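Local structure of xyloglucan-specific endo-beta-1,4-glucanase BoGH5A (Bacteroides ovatus, 3ZMR) at residues Ile213-Glu218 with Glu235-Met240; Leu256-Asn261 with Ile305-Asn310; Val280-Asn285 with His319-Leu324; Arg330-Cys335 with Pro390-Glu395. The protein hydrolyses internal beta-1,4-glucosidic linkages in the xyloglucan backbone, with retention of the anomeric configuration, releasing xyloglucan oligosaccharides. One frame throughout, in Å; residues are numbered along the deposited sequence. Where two conformers were deposited one is given.

Contact 1. Residues Ile213-Glu218 with Glu235-Met240. With XYS (alpha-D-xylopyranose), chain C; GLC (alpha-D-glucopyranose), chain L; BGC (beta-D-glucopyranose), chain B; EDO (1,2-ethanediol), chain H.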
# COMPACT_ATOMS: atom_id res chain seq x y z
N ILE A 213 0.95 -8.22 7.92
CA ILE A 213 -0.47 -8.61 7.83
C ILE A 213 -1.25 -7.50 7.16
O ILE A 213 -0.94 -6.31 7.34
CB ILE A 213 -1.09 -8.97 9.19
CG1 ILE A 213 -0.99 -7.83 10.20
CG2 ILE A 213 -0.45 -10.25 9.72
CD1 ILE A 213 -1.72 -8.10 11.49
N ASN A 214 -2.27 -7.85 6.39
CA ASN A 214 -3.11 -6.89 5.71
C ASN A 214 -4.59 -7.17 5.94
O ASN A 214 -4.96 -8.03 6.75
CB ASN A 214 -2.75 -6.80 4.23
CG ASN A 214 -3.33 -7.93 3.40
OD1 ASN A 214 -3.97 -8.85 3.91
ND2 ASN A 214 -3.03 -7.91 2.12
N ILE A 215 -5.43 -6.38 5.29
CA ILE A 215 -6.82 -6.79 4.97
C ILE A 215 -6.82 -6.96 3.44
O ILE A 215 -6.55 -6.03 2.70
CB ILE A 215 -7.88 -5.77 5.41
CG1 ILE A 215 -7.85 -5.53 6.93
CG2 ILE A 215 -9.25 -6.31 4.99
CD1 ILE A 215 -8.80 -4.44 7.36
N HIS A 216 -7.13 -8.17 2.97
CA HIS A 216 -6.94 -8.51 1.57
C HIS A 216 -8.25 -8.27 0.82
O HIS A 216 -9.16 -7.59 1.33
CB HIS A 216 -6.46 -9.96 1.46
CG HIS A 216 -5.63 -10.27 0.25
ND1 HIS A 216 -4.35 -9.79 0.11
CD2 HIS A 216 -5.88 -11.03 -0.86
CE1 HIS A 216 -3.83 -10.25 -1.02
NE2 HIS A 216 -4.74 -11.02 -1.62
N TRP A 217 -8.38 -8.84 -0.37
CA TRP A 217 -9.53 -8.65 -1.25
C TRP A 217 -10.86 -9.00 -0.58
O TRP A 217 -11.81 -8.23 -0.59
CB TRP A 217 -9.32 -9.53 -2.49
CG TRP A 217 -10.50 -9.58 -3.43
CD1 TRP A 217 -10.98 -8.58 -4.26
CD2 TRP A 217 -11.36 -10.72 -3.63
NE1 TRP A 217 -12.09 -9.03 -4.95
CE2 TRP A 217 -12.32 -10.34 -4.61
CE3 TRP A 217 -11.38 -12.03 -3.13
CZ2 TRP A 217 -13.29 -11.22 -5.07
CZ3 TRP A 217 -12.36 -12.90 -3.60
CH2 TRP A 217 -13.29 -12.49 -4.54
N GLU A 218 -10.92 -10.21 -0.03
CA GLU A 218 -12.10 -10.74 0.70
C GLU A 218 -13.47 -10.34 0.11
O GLU A 218 -14.36 -9.83 0.79
CB GLU A 218 -12.02 -10.48 2.19
CG GLU A 218 -11.99 -9.04 2.63
CD GLU A 218 -12.22 -8.87 4.12
OE1 GLU A 218 -12.03 -9.85 4.88
OE2 GLU A 218 -12.58 -7.74 4.53
N GLU A 235 -15.59 4.25 7.02
CA GLU A 235 -16.07 3.85 8.34
C GLU A 235 -15.74 2.39 8.61
O GLU A 235 -15.26 2.02 9.69
CB GLU A 235 -17.56 4.09 8.43
CG GLU A 235 -18.24 3.53 9.66
CD GLU A 235 -19.71 3.83 9.65
OE1 GLU A 235 -20.10 4.92 10.09
OE2 GLU A 235 -20.44 2.97 9.13
N ARG A 236 -15.98 1.54 7.60
CA ARG A 236 -15.71 0.11 7.75
C ARG A 236 -14.21 -0.18 7.89
O ARG A 236 -13.82 -0.98 8.73
CB ARG A 236 -16.30 -0.65 6.57
CG ARG A 236 -16.02 -2.14 6.60
CD ARG A 236 -16.80 -2.86 5.55
NE ARG A 236 -16.52 -4.28 5.52
CZ ARG A 236 -17.18 -5.13 4.74
NH1 ARG A 236 -18.15 -4.70 3.95
NH2 ARG A 236 -16.86 -6.42 4.73
N LEU A 237 -13.40 0.43 7.03
CA LEU A 237 -11.95 0.21 7.06
C LEU A 237 -11.40 0.61 8.44
O LEU A 237 -10.59 -0.13 9.05
CB LEU A 237 -11.33 0.99 5.92
CG LEU A 237 -9.83 0.69 5.72
CD1 LEU A 237 -9.55 -0.75 5.32
CD2 LEU A 237 -9.26 1.66 4.70
N GLU A 238 -11.86 1.74 8.96
CA GLU A 238 -11.48 2.17 10.31
C GLU A 238 -11.90 1.16 11.38
O GLU A 238 -11.14 0.80 12.28
CB GLU A 238 -12.07 3.55 10.64
CG GLU A 238 -11.77 3.99 12.07
CD GLU A 238 -12.31 5.36 12.45
OE1 GLU A 238 -13.27 5.83 11.83
OE2 GLU A 238 -11.76 5.96 13.39
N ALA A 239 -13.16 0.71 11.31
CA ALA A 239 -13.70 -0.18 12.34
C ALA A 239 -12.91 -1.48 12.39
O ALA A 239 -12.63 -2.01 13.47
CB ALA A 239 -15.17 -0.46 12.12
N MET A 240 -12.52 -1.97 11.22
CA MET A 240 -11.78 -3.21 11.12
C MET A 240 -10.35 -3.01 11.60
O MET A 240 -9.86 -3.75 12.47
CB MET A 240 -11.82 -3.75 9.68
CG MET A 240 -13.24 -4.17 9.24
SD MET A 240 -13.26 -4.77 7.55
CE MET A 240 -12.49 -6.36 7.74
C1 XYS C . -9.49 -13.20 -5.76
C2 XYS C . -10.39 -12.47 -6.80
C3 XYS C . -9.49 -11.54 -7.60
C4 XYS C . -8.69 -10.61 -6.70
C5 XYS C . -7.93 -11.35 -5.58
O2 XYS C . -11.09 -13.35 -7.73
O3 XYS C . -10.23 -10.73 -8.52
O4 XYS C . -7.75 -9.92 -7.51
O5 XYS C . -8.81 -12.25 -4.92
C1 GLC L . -2.80 -10.27 -6.71
C2 GLC L . -3.76 -10.60 -5.57
C3 GLC L . -3.75 -12.09 -5.22
C4 GLC L . -4.01 -12.86 -6.52
C5 GLC L . -3.08 -12.36 -7.64
C6 GLC L . -3.25 -13.09 -8.97
O2 GLC L . -3.45 -9.78 -4.47
O3 GLC L . -4.69 -12.40 -4.17
O4 GLC L . -3.73 -14.20 -6.23
O5 GLC L . -3.24 -10.97 -7.84
O6 GLC L . -2.34 -14.18 -8.96
C2 BGC B . -3.85 -10.40 -5.57
C3 BGC B . -3.74 -11.91 -5.31
C4 BGC B . -3.86 -12.73 -6.59
C5 BGC B . -2.81 -12.13 -7.53
C6 BGC B . -2.75 -12.91 -8.84
C1 BGC B . -3.03 -9.84 -6.73
O2 BGC B . -3.50 -9.70 -4.38
O3 BGC B . -4.78 -12.30 -4.38
O4 BGC B . -3.69 -14.15 -6.29
O5 BGC B . -3.11 -10.75 -7.83
O6 BGC B . -4.11 -13.06 -9.30
C1 EDO H . -20.85 -1.57 3.87
O1 EDO H . -21.57 -1.85 2.66
C2 EDO H . -19.46 -1.07 3.51
O2 EDO H . -18.78 -2.09 2.77
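Ile215 carries CG1 opposite its carbonyl carbon (chi1 -60°) and sends CD1 out toward helix 227-248, while Met240, bent at its last torsion (chi3 74°), folds CE round to meet it. The methyl CD1 of Ile215 lies 3.9 Å from CB of Met240 and 4.3 Å from CD1 of Leu237, a small buried apolar patch that seats the loop after strand 210-214 on the helix that follows it in the barrel. Beside this patch, CE of Met240 meets Glu218 from the opposite direction, 3.5 Å from OE2. That carboxylate is anchored elsewhere: OE2 bonds to Trp221 NE1 and Ser178 OG, and OE1 to the backbone N of Tyr177. Arg236 NH2 stands 4.5 Å from OE2, but the oxygen is well off the guanidinium plane, so any attraction is probably one of charge alone.

The other side of the loop faces substrate. Asn214 ND2 donates almost in the His216 ring plane to ND1, which fixes the rotation of the imidazole, and NE2 of His216 gives a nearly straight bond to O3 of the glucose, 2.9 Å in the alpha anomer. The indole of Trp217 lies beneath a xylose, whose C2 sits 3.4 Å above the ring plane near its centre. A serine in place of Trp217 would probably leave this xylose without its flat platform and freer to shift. The loop thus divides its chemistry, turning Ile215 and the Glu218 carboxylate, held by its own donors, to the supporting helix and an aromatic surface and an oriented N-H to the sugar.

Contact 2. Residues Leu256-Asn261 with Ile305-Asn310. With GLC (alpha-D-glucopyranose), chain L; BGC (beta-D-glucopyranose), chain B.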
# COMPACT_ATOMS: atom_id res chain seq x y z
N LEU A 256 4.70 -5.54 10.78
CA LEU A 256 4.22 -4.42 9.96
C LEU A 256 2.78 -4.65 9.56
O LEU A 256 2.34 -5.81 9.42
CB LEU A 256 5.08 -4.24 8.69
CG LEU A 256 6.58 -3.87 8.84
CD1 LEU A 256 7.44 -5.09 9.10
CD2 LEU A 256 7.07 -3.15 7.59
N PHE A 257 2.04 -3.55 9.42
CA PHE A 257 0.66 -3.59 8.94
C PHE A 257 0.57 -3.00 7.54
O PHE A 257 1.19 -1.98 7.26
CB PHE A 257 -0.32 -2.80 9.82
CG PHE A 257 -0.36 -3.17 11.29
CD1 PHE A 257 -0.05 -4.43 11.80
CD2 PHE A 257 -0.82 -2.20 12.18
CE1 PHE A 257 -0.14 -4.67 13.14
CE2 PHE A 257 -0.93 -2.47 13.52
CZ PHE A 257 -0.58 -3.69 14.01
N ALA A 258 -0.20 -3.66 6.68
CA ALA A 258 -0.48 -3.16 5.32
C ALA A 258 -1.98 -2.93 5.16
O ALA A 258 -2.75 -3.86 5.33
CB ALA A 258 0.01 -4.14 4.26
N GLY A 259 -2.40 -1.70 4.85
CA GLY A 259 -3.79 -1.32 5.08
C GLY A 259 -4.82 -1.99 4.17
O GLY A 259 -5.95 -2.29 4.59
N THR A 260 -4.42 -2.17 2.91
CA THR A 260 -5.30 -2.64 1.85
C THR A 260 -4.52 -3.56 0.91
O THR A 260 -3.32 -3.73 1.07
CB THR A 260 -5.91 -1.45 1.03
OG1 THR A 260 -4.89 -0.89 0.18
CG2 THR A 260 -6.51 -0.38 1.93
N ASN A 261 -5.21 -4.11 -0.08
CA ASN A 261 -4.55 -4.91 -1.09
C ASN A 261 -4.61 -4.15 -2.43
O ASN A 261 -3.95 -3.12 -2.56
CB ASN A 261 -5.16 -6.31 -1.15
CG ASN A 261 -4.39 -7.23 -2.07
OD1 ASN A 261 -3.17 -7.27 -2.05
ND2 ASN A 261 -5.11 -8.01 -2.88
N ILE A 305 2.47 0.11 5.81
CA ILE A 305 2.63 -0.11 4.39
C ILE A 305 1.32 0.29 3.70
O ILE A 305 0.24 -0.26 4.03
CB ILE A 305 2.94 -1.57 4.06
CG1 ILE A 305 4.16 -2.07 4.80
CG2 ILE A 305 3.09 -1.76 2.56
CD1 ILE A 305 4.22 -3.58 4.89
N VAL A 306 1.39 1.25 2.79
CA VAL A 306 0.25 1.75 2.06
C VAL A 306 0.41 1.45 0.58
O VAL A 306 1.52 1.27 0.08
CB VAL A 306 0.02 3.27 2.34
CG1 VAL A 306 -0.38 3.48 3.80
CG2 VAL A 306 1.21 4.12 1.91
N GLN A 307 -0.73 1.34 -0.13
CA GLN A 307 -0.72 0.77 -1.47
C GLN A 307 -0.98 1.78 -2.57
O GLN A 307 -1.77 2.73 -2.42
CB GLN A 307 -1.81 -0.30 -1.57
CG GLN A 307 -1.55 -1.54 -0.74
CD GLN A 307 -1.52 -1.26 0.74
OE1 GLN A 307 -2.44 -0.62 1.31
NE2 GLN A 307 -0.48 -1.73 1.41
N ALA A 308 -0.29 1.57 -3.69
CA ALA A 308 -0.66 2.26 -4.93
C ALA A 308 -2.03 1.79 -5.42
O ALA A 308 -2.51 0.72 -5.02
CB ALA A 308 0.39 1.99 -5.99
N TYR A 309 -2.65 2.60 -6.26
CA TYR A 309 -3.93 2.26 -6.87
C TYR A 309 -3.73 0.95 -7.66
O TYR A 309 -2.81 0.87 -8.47
CB TYR A 309 -4.43 3.39 -7.76
CG TYR A 309 -5.89 3.23 -8.16
CD1 TYR A 309 -6.25 2.43 -9.24
CD2 TYR A 309 -6.91 3.86 -7.45
CE1 TYR A 309 -7.58 2.25 -9.59
CE2 TYR A 309 -8.25 3.71 -7.81
CZ TYR A 309 -8.57 2.90 -8.87
OH TYR A 309 -9.90 2.77 -9.20
N ASN A 310 -4.58 -0.06 -7.43
CA ASN A 310 -4.43 -1.36 -8.11
C ASN A 310 -3.09 -2.05 -7.77
O ASN A 310 -2.69 -2.99 -8.46
CB ASN A 310 -4.47 -1.20 -9.66
CG ASN A 310 -5.87 -1.13 -10.27
OD1 ASN A 310 -6.90 -1.15 -9.61
ND2 ASN A 310 -5.88 -1.02 -11.58
C1 GLC L . -2.80 -10.27 -6.71
C2 GLC L . -3.76 -10.60 -5.57
C3 GLC L . -3.75 -12.09 -5.22
C4 GLC L . -4.01 -12.86 -6.52
C5 GLC L . -3.08 -12.36 -7.64
C6 GLC L . -3.25 -13.09 -8.97
O2 GLC L . -3.45 -9.78 -4.47
O3 GLC L . -4.69 -12.40 -4.17
O4 GLC L . -3.73 -14.20 -6.23
O5 GLC L . -3.24 -10.97 -7.84
O6 GLC L . -2.34 -14.18 -8.96
C2 BGC B . -3.85 -10.40 -5.57
C3 BGC B . -3.74 -11.91 -5.31
C4 BGC B . -3.86 -12.73 -6.59
C5 BGC B . -2.81 -12.13 -7.53
C6 BGC B . -2.75 -12.91 -8.84
C1 BGC B . -3.03 -9.84 -6.73
O2 BGC B . -3.50 -9.70 -4.38
O3 BGC B . -4.78 -12.30 -4.38
O4 BGC B . -3.69 -14.15 -6.29
O5 BGC B . -3.11 -10.75 -7.83
O6 BGC B . -4.11 -13.06 -9.30
O HOH W 1 -4.60 -0.61 -3.63
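Neighbouring strands 255-258 and 304-307 of the parallel barrel meet here, with Ala258 paired to Ile305. Ile305 N donates to Phe257 O at 2.8 Å, and its own carbonyl receives Gly259 N at 3.1 Å. On the face of Ala258 and Ile305 the two CB atoms are 3.9 Å apart; further back, CD1 of Ile305 meets CD2 of Leu256 at 3.9 Å, the two side chains crossing at about a right angle.

Beyond the bridge a side chain takes over from the backbone. Gln307, bent at chi2 (64°), turns its amide across to Thr260, and OE1 accepts twice from the same face of its plane: from Thr260 OG1 at 2.7 Å, and from Thr260 N at 3.0 Å, the latter well above the carbonyl plane. Gln307 NE2 makes a weak bond back to Ile305 O and a further one to Glu334 OE1 on the next strand. In this (beta/alpha)8 fold, family 5 enzymes carry the substrate site at the C-terminal ends of the strands, and the residues after Thr260 enter it. Asn261 ND2 points nearly straight at O2 of the glucose, 2.8 Å away in the beta anomer, while Arg172 NH2 holds the OD1 end of the amide. A water donates to both Asn261 O and Ala308 O, each at 2.8 Å, bridging the two segments beyond the paired residues.

Contact 3. Residues Val280-Asn285 with His319-Leu324. With EDO (1,2-ethanediol), chain G.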
# COMPACT_ATOMS: atom_id res chain seq x y z
N VAL A 280 -10.12 9.10 -3.61
CA VAL A 280 -10.79 8.29 -2.63
C VAL A 280 -9.88 7.12 -2.20
O VAL A 280 -9.79 6.78 -1.02
CB VAL A 280 -12.16 7.79 -3.15
CG1 VAL A 280 -12.75 6.81 -2.15
CG2 VAL A 280 -13.10 8.97 -3.39
N GLN A 281 -9.15 6.54 -3.15
CA GLN A 281 -8.25 5.42 -2.82
C GLN A 281 -7.05 5.89 -1.98
O GLN A 281 -6.70 5.25 -0.98
CB GLN A 281 -7.81 4.68 -4.07
CG GLN A 281 -6.86 3.53 -3.82
CD GLN A 281 -5.41 3.92 -3.93
OE1 GLN A 281 -5.03 4.79 -4.73
NE2 GLN A 281 -4.59 3.24 -3.16
N ASN A 282 -6.44 7.02 -2.34
CA ASN A 282 -5.43 7.61 -1.47
C ASN A 282 -6.01 7.90 -0.08
O ASN A 282 -5.35 7.65 0.94
CB ASN A 282 -4.84 8.87 -2.09
CG ASN A 282 -3.74 8.61 -3.12
OD1 ASN A 282 -2.76 7.90 -2.84
ND2 ASN A 282 -3.86 9.24 -4.28
N GLY A 283 -7.29 8.28 -0.04
CA GLY A 283 -7.98 8.47 1.21
C GLY A 283 -8.05 7.24 2.10
O GLY A 283 -7.96 7.34 3.32
N PHE A 284 -8.25 6.07 1.50
CA PHE A 284 -8.26 4.79 2.26
C PHE A 284 -6.92 4.60 2.99
O PHE A 284 -6.87 4.14 4.14
CB PHE A 284 -8.53 3.58 1.36
CG PHE A 284 -9.91 3.56 0.69
CD1 PHE A 284 -11.02 4.16 1.27
CD2 PHE A 284 -10.08 2.94 -0.53
CE1 PHE A 284 -12.27 4.13 0.62
CE2 PHE A 284 -11.31 2.86 -1.16
CZ PHE A 284 -12.41 3.47 -0.59
N ASN A 285 -5.83 4.89 2.29
CA ASN A 285 -4.50 4.81 2.91
C ASN A 285 -4.40 5.72 4.12
O ASN A 285 -3.88 5.33 5.16
CB ASN A 285 -3.37 5.15 1.92
CG ASN A 285 -3.18 4.10 0.84
OD1 ASN A 285 -3.54 2.94 0.99
ND2 ASN A 285 -2.58 4.53 -0.26
N HIS A 319 0.19 8.87 -9.50
CA HIS A 319 -0.95 9.26 -8.66
C HIS A 319 -0.87 9.02 -7.16
O HIS A 319 -1.73 9.49 -6.42
CB HIS A 319 -2.23 8.57 -9.16
CG HIS A 319 -2.49 8.78 -10.62
ND1 HIS A 319 -2.94 9.98 -11.12
CD2 HIS A 319 -2.39 7.94 -11.68
CE1 HIS A 319 -3.08 9.87 -12.43
NE2 HIS A 319 -2.77 8.63 -12.79
N PHE A 320 0.10 8.24 -6.68
CA PHE A 320 0.17 7.94 -5.25
C PHE A 320 0.60 9.20 -4.51
O PHE A 320 1.56 9.87 -4.94
CB PHE A 320 1.14 6.78 -4.97
CG PHE A 320 1.46 6.62 -3.50
CD1 PHE A 320 0.62 5.90 -2.67
CD2 PHE A 320 2.61 7.18 -2.95
CE1 PHE A 320 0.92 5.73 -1.33
CE2 PHE A 320 2.92 7.00 -1.63
CZ PHE A 320 2.05 6.33 -0.82
N THR A 321 -0.10 9.50 -3.42
CA THR A 321 0.30 10.56 -2.50
C THR A 321 0.62 9.98 -1.11
O THR A 321 -0.07 9.11 -0.63
CB THR A 321 -0.78 11.66 -2.41
OG1 THR A 321 -1.99 11.11 -1.89
CG2 THR A 321 -1.01 12.29 -3.79
N MET A 322 1.66 10.51 -0.47
CA MET A 322 2.05 10.05 0.86
C MET A 322 1.01 10.48 1.87
O MET A 322 0.63 11.67 1.92
CB MET A 322 3.42 10.60 1.28
CG MET A 322 4.60 9.87 0.66
SD MET A 322 4.80 8.17 1.19
CE MET A 322 5.58 8.29 2.80
N PRO A 323 0.53 9.55 2.70
CA PRO A 323 -0.34 9.99 3.78
C PRO A 323 0.41 10.92 4.75
O PRO A 323 1.60 10.80 4.94
CB PRO A 323 -0.73 8.70 4.49
CG PRO A 323 -0.49 7.60 3.50
CD PRO A 323 0.69 8.09 2.70
N LEU A 324 -0.36 11.79 5.41
CA LEU A 324 0.14 12.53 6.55
C LEU A 324 0.30 11.55 7.71
O LEU A 324 -0.49 10.60 7.87
CB LEU A 324 -0.83 13.64 6.97
CG LEU A 324 -1.14 14.73 5.95
CD1 LEU A 324 -2.24 15.64 6.52
CD2 LEU A 324 0.11 15.51 5.59
C1 EDO G . -1.14 6.17 -14.43
O1 EDO G . -0.54 5.06 -15.08
C2 EDO G . -2.43 6.66 -15.10
O2 EDO G . -2.32 8.04 -15.47
O HOH W 2 -2.05 7.38 -0.28
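Asn282 reaches from helix 275-293 with both ends of its amide to the backbone on either side of Phe320, and this is the tight part of the contact. Its ND2 donates to His319 O at 3.0 Å, with the acceptor close to the amide plane, and its OD1 receives Thr321 N at 3.2 Å. This second bond is almost straight at the hydrogen (178°), although the donor stands well above the carbonyl plane. Having CG opposite the carbonyl carbon (chi1 -82°) directs the amide off the helix toward the loop. An alanine in place of Asn282 would probably leave His319 O and Thr321 N without these mates and the loop less firmly tied to the helix.

One helical turn on, the fit is apolar and less close. Asn285 presents ND2 at the edge of the Phe320 ring, 3.9 Å from CE1, and its CB packs against Pro323 CG at 4.1 Å; Val306 of the barrel touches Asn285, Phe320 and Pro323 alike. The same ND2 donates to Gln307 O and to a water, which in turn donates to Asn282 OD1 and Thr321 O, each at 2.7 Å.

Thr321 is exposed, its OG1 lying against the Asn282 amide without a bond. The loose side is at His319, whose ring leads away from the helix to stack on Tyr278, with an ethanediol, probably from crystallisation, at NE2. The whole is characteristic of the outer layer of a (beta/alpha)8 barrel: helix 275-293 and the loop leading from helix 313-319 to strand 331-337 close over strand 304-307.

Contact 4. Residues Arg330-Cys335 with Pro390-Glu395. With GLC (alpha-D-glucopyranose), chain L; BGC (beta-D-glucopyranose), chain B.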
# COMPACT_ATOMS: atom_id res chain seq x y z
N ARG A 330 8.09 6.43 8.69
CA ARG A 330 7.64 5.11 9.13
C ARG A 330 6.56 4.53 8.20
O ARG A 330 5.71 3.73 8.65
CB ARG A 330 7.16 5.12 10.58
CG ARG A 330 8.24 5.42 11.62
CD ARG A 330 9.36 4.40 11.61
NE ARG A 330 10.30 4.53 12.74
CZ ARG A 330 11.28 5.43 12.80
NH1 ARG A 330 11.51 6.27 11.79
NH2 ARG A 330 12.07 5.45 13.88
N ILE A 331 6.63 4.91 6.92
CA ILE A 331 5.72 4.42 5.88
C ILE A 331 6.48 3.85 4.68
O ILE A 331 7.45 4.43 4.16
CB ILE A 331 4.72 5.50 5.41
CG1 ILE A 331 3.78 5.87 6.59
CG2 ILE A 331 3.88 4.98 4.23
CD1 ILE A 331 2.81 6.99 6.35
N PHE A 332 6.03 2.68 4.26
CA PHE A 332 6.43 2.05 2.99
C PHE A 332 5.32 2.21 1.94
O PHE A 332 4.13 2.18 2.30
CB PHE A 332 6.54 0.52 3.13
CG PHE A 332 7.73 0.00 3.89
CD1 PHE A 332 7.82 0.08 5.28
CD2 PHE A 332 8.72 -0.72 3.21
CE1 PHE A 332 8.91 -0.48 5.96
CE2 PHE A 332 9.80 -1.27 3.87
CZ PHE A 332 9.91 -1.17 5.25
N LEU A 333 5.70 2.23 0.67
CA LEU A 333 4.78 2.03 -0.45
C LEU A 333 4.80 0.56 -0.86
O LEU A 333 5.86 -0.09 -0.84
CB LEU A 333 5.23 2.86 -1.67
CG LEU A 333 4.50 2.63 -2.99
CD1 LEU A 333 3.06 3.10 -2.89
CD2 LEU A 333 5.18 3.40 -4.09
N GLU A 334 3.63 0.04 -1.26
CA GLU A 334 3.49 -1.31 -1.83
C GLU A 334 2.92 -1.26 -3.25
O GLU A 334 1.89 -0.64 -3.49
CB GLU A 334 2.59 -2.18 -0.96
CG GLU A 334 2.33 -3.57 -1.52
CD GLU A 334 1.53 -4.47 -0.62
OE1 GLU A 334 0.94 -3.97 0.39
OE2 GLU A 334 1.48 -5.71 -0.92
N CYS A 335 3.61 -1.96 -4.15
CA CYS A 335 3.13 -2.31 -5.47
C CYS A 335 3.23 -3.82 -5.64
O CYS A 335 3.96 -4.49 -4.90
CB CYS A 335 3.95 -1.65 -6.57
SG CYS A 335 3.93 0.17 -6.53
N PRO A 390 10.64 3.73 1.11
CA PRO A 390 10.94 2.38 0.62
C PRO A 390 9.73 1.76 -0.05
O PRO A 390 8.58 2.20 0.15
CB PRO A 390 11.33 1.65 1.89
CG PRO A 390 10.48 2.29 2.97
CD PRO A 390 10.45 3.75 2.56
N VAL A 391 10.02 0.75 -0.86
CA VAL A 391 8.99 0.10 -1.68
C VAL A 391 9.10 -1.41 -1.51
O VAL A 391 10.16 -1.99 -1.71
CB VAL A 391 9.09 0.47 -3.17
CG1 VAL A 391 8.00 -0.20 -3.98
CG2 VAL A 391 9.07 1.97 -3.38
N ILE A 392 7.97 -2.01 -1.15
CA ILE A 392 7.79 -3.44 -1.14
C ILE A 392 7.06 -3.85 -2.41
O ILE A 392 6.01 -3.31 -2.74
CB ILE A 392 7.01 -3.90 0.10
CG1 ILE A 392 7.84 -3.67 1.36
CG2 ILE A 392 6.64 -5.37 0.03
CD1 ILE A 392 7.04 -3.64 2.64
N ILE A 393 7.66 -4.77 -3.16
CA ILE A 393 6.95 -5.47 -4.23
C ILE A 393 6.29 -6.65 -3.54
O ILE A 393 6.87 -7.72 -3.31
CB ILE A 393 7.88 -5.88 -5.41
CG1 ILE A 393 8.56 -4.63 -6.01
CG2 ILE A 393 7.15 -6.71 -6.47
CD1 ILE A 393 7.61 -3.58 -6.55
N GLY A 394 5.04 -6.40 -3.12
CA GLY A 394 4.36 -7.30 -2.19
C GLY A 394 3.99 -8.65 -2.74
O GLY A 394 3.78 -9.59 -1.96
N GLU A 395 3.89 -8.72 -4.07
CA GLU A 395 3.67 -9.95 -4.79
C GLU A 395 4.37 -9.87 -6.15
O GLU A 395 4.28 -8.86 -6.82
CB GLU A 395 2.19 -10.22 -5.05
CG GLU A 395 1.29 -10.26 -3.84
CD GLU A 395 -0.17 -10.48 -4.17
OE1 GLU A 395 -0.48 -10.93 -5.31
OE2 GLU A 395 -1.03 -10.18 -3.29
C1 GLC L . -2.80 -10.27 -6.71
C2 GLC L . -3.76 -10.60 -5.57
C3 GLC L . -3.75 -12.09 -5.22
C4 GLC L . -4.01 -12.86 -6.52
C5 GLC L . -3.08 -12.36 -7.64
C6 GLC L . -3.25 -13.09 -8.97
O2 GLC L . -3.45 -9.78 -4.47
O3 GLC L . -4.69 -12.40 -4.17
O4 GLC L . -3.73 -14.20 -6.23
O5 GLC L . -3.24 -10.97 -7.84
O6 GLC L . -2.34 -14.18 -8.96
C2 BGC B . -3.85 -10.40 -5.57
C3 BGC B . -3.74 -11.91 -5.31
C4 BGC B . -3.86 -12.73 -6.59
C5 BGC B . -2.81 -12.13 -7.53
C6 BGC B . -2.75 -12.91 -8.84
C1 BGC B . -3.03 -9.84 -6.73
O2 BGC B . -3.50 -9.70 -4.38
O3 BGC B . -4.78 -12.30 -4.38
O4 BGC B . -3.69 -14.15 -6.29
O5 BGC B . -3.11 -10.75 -7.83
O6 BGC B . -4.11 -13.06 -9.30
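Glu334 OE2, gripped by Arg172 NE in a salt bridge and by His336 NE2 in a hydrogen bond, lies 3.5 Å from CA of Gly394 on the adjacent strand. The side chain gets there fully extended (chi1 176°), and its other oxygen, OE1, accepts from Gln307 NE2. A CB on Gly394 would run straight into OE2, so the glycine makes room for the carboxylate.

Beneath this, strands 331-337 and 391-396 pair in parallel. Leu333 N bonds to Pro390 O, Ile392 N to Leu333 O and Cys335 N to Ile392 O; the ladder ends in the shortest of the four, Gly394 N to Cys335 O at 2.8 Å. Just before strand 391-396, Pro390 lays CG over one face of the Phe332 ring, 3.7 Å from its centroid and 20° off the normal, a CH-pi contact, while Ile392 CD1 approaches CD2 of the same ring at 3.4 Å. On the face of Leu333 and Cys335, the latter's CB meets Ile393 CD1 at 4.1 Å.

At the far end Glu395, the probable nucleophile, has OE2 2.7 Å from the glucose O2 and OE1 near the anomeric carbon. Tyr338 OH bonds to OE1, and Arg172 NH1 forms a salt bridge to OE2. Arg172 therefore joins both carboxylates, and Glu334, itself held by three partners, is consistent with a second-shell residue that positions the arginine beside Glu395.

How the contacts relate
Contacts 2 and 4 are buried pairings within the same closed sheet, joined where strands 304-307 and 331-337 lie side by side and Gln307 NE2 meets Glu334 OE1. Contact 1 is also buried but sets a strand's exit loop against a helix, with aliphatic packing instead of a backbone ladder. Contact 3, partly exposed, lies in the outer layer and relies on side-chain amides and a water; Asn285 and Gln281 tie it to contact 2 through Gln307 O. Contacts 1, 2 and 4 converge on one glucose, His216, Asn261 and Glu395 each reaching it from a different strand end, whereas the Asn285 side chain of contact 3 stays about 14 Å from that sugar.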